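Local coordinates for cyclic nucleotide-binding domain (CNMP-BD) protein (Geobacter metallireducens, PDB 3MDP), which probably binds a cyclic nucleotide through a double-stranded beta-helix domain and may act in transcription control, at residues N49-E55 with P104-I110. Residues are numbered along the deposited sequence; the frame is centred on the assembly and turned at random.
Sequences NLMLLLE and PVRVVDI. With EDO (1,2-ethanediol), chain C.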
loop_
_atom_site.group_PDB
_atom_site.type_symbol
_atom_site.label_atom_id
_atom_site.label_comp_id
_atom_site.label_asym_id
_atom_site.label_seq_id
_atom_site.Cartn_x
_atom_site.Cartn_y
_atom_site.Cartn_z
ATOM N N ASN A 49 -7.955 -5.928 13.560
ATOM C CA ASN A 49 -7.417 -7.255 13.217
ATOM C C ASN A 49 -6.807 -7.280 11.816
ATOM O O ASN A 49 -7.484 -6.942 10.833
ATOM C CB ASN A 49 -8.517 -8.307 13.290
ATOM C CG ASN A 49 -9.148 -8.395 14.672
ATOM O OD1 ASN A 49 -10.040 -7.618 15.006
ATOM N ND2 ASN A 49 -8.663 -9.326 15.492
ATOM N N LEU A 50 -5.520 -7.636 11.741
ATOM C CA LEU A 50 -4.836 -7.862 10.485
ATOM C C LEU A 50 -4.779 -9.393 10.340
ATOM O O LEU A 50 -4.476 -10.098 11.305
ATOM C CB LEU A 50 -3.447 -7.239 10.521
ATOM C CG LEU A 50 -2.612 -7.447 9.257
ATOM C CD1 LEU A 50 -3.218 -6.654 8.109
ATOM C CD2 LEU A 50 -1.163 -7.083 9.498
HETATM N N MSE A 51 -5.139 -9.899 9.174
HETATM C CA MSE A 51 -5.183 -11.348 8.983
HETATM C C MSE A 51 -4.289 -11.820 7.852
HETATM O O MSE A 51 -4.085 -11.109 6.869
HETATM C CB MSE A 51 -6.621 -11.818 8.775
HETATM C CG MSE A 51 -7.376 -11.788 10.067
HETATM SE SE MSE A 51 -9.251 -11.990 9.752
HETATM C CE MSE A 51 -9.914 -11.834 11.600
ATOM N N LEU A 52 -3.704 -12.992 8.048
ATOM C CA LEU A 52 -2.956 -13.727 7.011
ATOM C C LEU A 52 -3.804 -14.970 6.719
ATOM O O LEU A 52 -4.166 -15.702 7.634
ATOM C CB LEU A 52 -1.564 -14.163 7.501
ATOM C CG LEU A 52 -0.847 -15.200 6.614
ATOM C CD1 LEU A 52 -0.328 -14.532 5.349
ATOM C CD2 LEU A 52 0.281 -15.878 7.416
ATOM N N LEU A 53 -4.188 -15.148 5.467
ATOM C CA LEU A 53 -4.986 -16.303 5.073
ATOM C C LEU A 53 -4.103 -17.531 4.946
ATOM O O LEU A 53 -3.170 -17.561 4.158
ATOM C CB LEU A 53 -5.722 -16.010 3.775
ATOM C CG LEU A 53 -6.738 -17.046 3.308
ATOM C CD1 LEU A 53 -7.820 -17.337 4.373
ATOM C CD2 LEU A 53 -7.330 -16.594 1.977
ATOM N N LEU A 54 -4.394 -18.540 5.747
ATOM C CA LEU A 54 -3.636 -19.795 5.718
ATOM C C LEU A 54 -4.268 -20.846 4.828
ATOM O O LEU A 54 -3.559 -21.616 4.173
ATOM C CB LEU A 54 -3.489 -20.362 7.113
ATOM C CG LEU A 54 -2.766 -19.496 8.146
ATOM C CD1 LEU A 54 -2.881 -20.127 9.511
ATOM C CD2 LEU A 54 -1.275 -19.298 7.741
ATOM N N GLU A 55 -5.594 -20.885 4.817
ATOM C CA GLU A 55 -6.335 -21.900 4.108
ATOM C C GLU A 55 -7.713 -21.349 3.779
ATOM O O GLU A 55 -8.285 -20.592 4.568
ATOM C CB GLU A 55 -6.471 -23.158 4.979
ATOM C CG GLU A 55 -7.211 -24.303 4.305
ATOM C CD GLU A 55 -7.626 -25.373 5.292
ATOM O OE1 GLU A 55 -6.970 -25.481 6.354
ATOM O OE2 GLU A 55 -8.612 -26.087 5.011
ATOM N N PRO A 104 -14.072 -23.025 3.754
ATOM C CA PRO A 104 -13.649 -23.036 5.156
ATOM C C PRO A 104 -12.299 -22.330 5.288
ATOM O O PRO A 104 -11.393 -22.597 4.511
ATOM C CB PRO A 104 -13.608 -24.531 5.511
ATOM C CG PRO A 104 -14.611 -25.192 4.509
ATOM C CD PRO A 104 -14.463 -24.363 3.251
ATOM N N VAL A 105 -12.201 -21.388 6.225
ATOM C CA VAL A 105 -11.047 -20.485 6.315
ATOM C C VAL A 105 -10.282 -20.695 7.632
ATOM O O VAL A 105 -10.896 -20.871 8.689
ATOM C CB VAL A 105 -11.509 -19.029 6.174
ATOM C CG1 VAL A 105 -10.524 -18.023 6.836
ATOM C CG2 VAL A 105 -11.737 -18.681 4.702
ATOM N N ARG A 106 -8.951 -20.722 7.537
ATOM C CA ARG A 106 -8.052 -20.515 8.689
ATOM C C ARG A 106 -7.147 -19.314 8.414
ATOM O O ARG A 106 -6.614 -19.138 7.299
ATOM C CB ARG A 106 -7.157 -21.722 8.959
ATOM C CG ARG A 106 -7.882 -22.972 9.394
ATOM C CD ARG A 106 -6.909 -24.104 9.810
ATOM N NE ARG A 106 -6.126 -24.573 8.661
ATOM C CZ ARG A 106 -4.816 -24.389 8.473
ATOM N NH1 ARG A 106 -4.052 -23.773 9.367
ATOM N NH2 ARG A 106 -4.249 -24.862 7.374
ATOM N N VAL A 107 -6.959 -18.516 9.449
ATOM C CA VAL A 107 -6.129 -17.322 9.387
ATOM C C VAL A 107 -5.221 -17.245 10.613
ATOM O O VAL A 107 -5.472 -17.895 11.630
ATOM C CB VAL A 107 -6.964 -16.024 9.356
ATOM C CG1 VAL A 107 -7.937 -16.001 8.181
ATOM C CG2 VAL A 107 -7.762 -15.796 10.722
ATOM N N VAL A 108 -4.132 -16.493 10.458
ATOM C CA VAL A 108 -3.450 -15.875 11.548
ATOM C C VAL A 108 -4.107 -14.512 11.772
ATOM O O VAL A 108 -4.122 -13.654 10.867
ATOM C CB VAL A 108 -1.957 -15.645 11.277
ATOM C CG1 VAL A 108 -1.341 -15.082 12.562
ATOM C CG2 VAL A 108 -1.274 -16.989 10.899
ATOM N N ASP A 109 -4.664 -14.342 12.967
ATOM C CA ASP A 109 -5.331 -13.102 13.387
ATOM C C ASP A 109 -4.383 -12.313 14.304
ATOM O O ASP A 109 -4.027 -12.755 15.396
ATOM C CB ASP A 109 -6.638 -13.480 14.104
ATOM C CG ASP A 109 -7.462 -12.280 14.579
ATOM O OD1 ASP A 109 -7.112 -11.135 14.291
ATOM O OD2 ASP A 109 -8.471 -12.516 15.293
ATOM N N ILE A 110 -3.965 -11.159 13.823
ATOM C CA ILE A 110 -2.991 -10.313 14.489
ATOM C C ILE A 110 -3.701 -9.092 15.078
ATOM O O ILE A 110 -4.540 -8.473 14.418
ATOM C CB ILE A 110 -1.874 -9.880 13.519
ATOM C CG1 ILE A 110 -1.371 -11.100 12.745
ATOM C CG2 ILE A 110 -0.745 -9.170 14.304
ATOM C CD1 ILE A 110 -0.465 -10.789 11.583
HETATM C C1 EDO C . -6.470 -10.626 17.582
HETATM O O1 EDO C . -6.568 -9.716 18.692
HETATM C C2 EDO C . -5.954 -11.978 18.043
HETATM O O2 EDO C . -4.539 -11.904 18.086
HETATM O O HOH W 1 -10.907 -24.723 3.053
#
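L52 and V108 lie side by side, L52 CD2 4.0 Å from V108 CG2, on a face of the sheet that they share with L50 and I110. Leucines and the beta-branched V108 and I110 suit this face because Y11 and the helix 12-15, through F13 and F14, close over it. L54 joins the same patch: its CG, beside the backbone N (chi1 -60°), lets CD1 come within 3.8 Å of V108 CG2. On the other face M51, L53 and V107 touch F84; the L53 side chain crosses that of V105 at about a right angle, CD1 3.7 Å from V105 CG1, and CG of M51, a selenomethionine, packs on V107 CG2. Antiparallel backbone bonds join the strands, and a classic beta bulge shifts their register by one, L54 and E55 both facing R106, whose O accepts from both L54 N (2.8 Å) and E55 N (3.2 Å).

Within the bulge, the extended chain of E55 crosses R106 obliquely, its carboxylate plane turned 62° from the guanidinium, and OE1 takes both NE (2.6 Å) and NH2 (3.0 Å) at the guanidinium edge, while L54 CB covers one guanidinium face and NH1 turns to E31. A leucine in place of R106 would probably leave the carboxylates of E55 and E31 without their shared cation. At the far end N49 ND2 gives D109 OD1 a fairly straight bond of 2.7 Å to its syn lone pair, and K32 pairs with OD2. In this double-stranded beta-helix the contact joins two central strands of one sheet: apolar packing fills the middle, and paired charges at both ends tie it to the neighbouring strand 29-34.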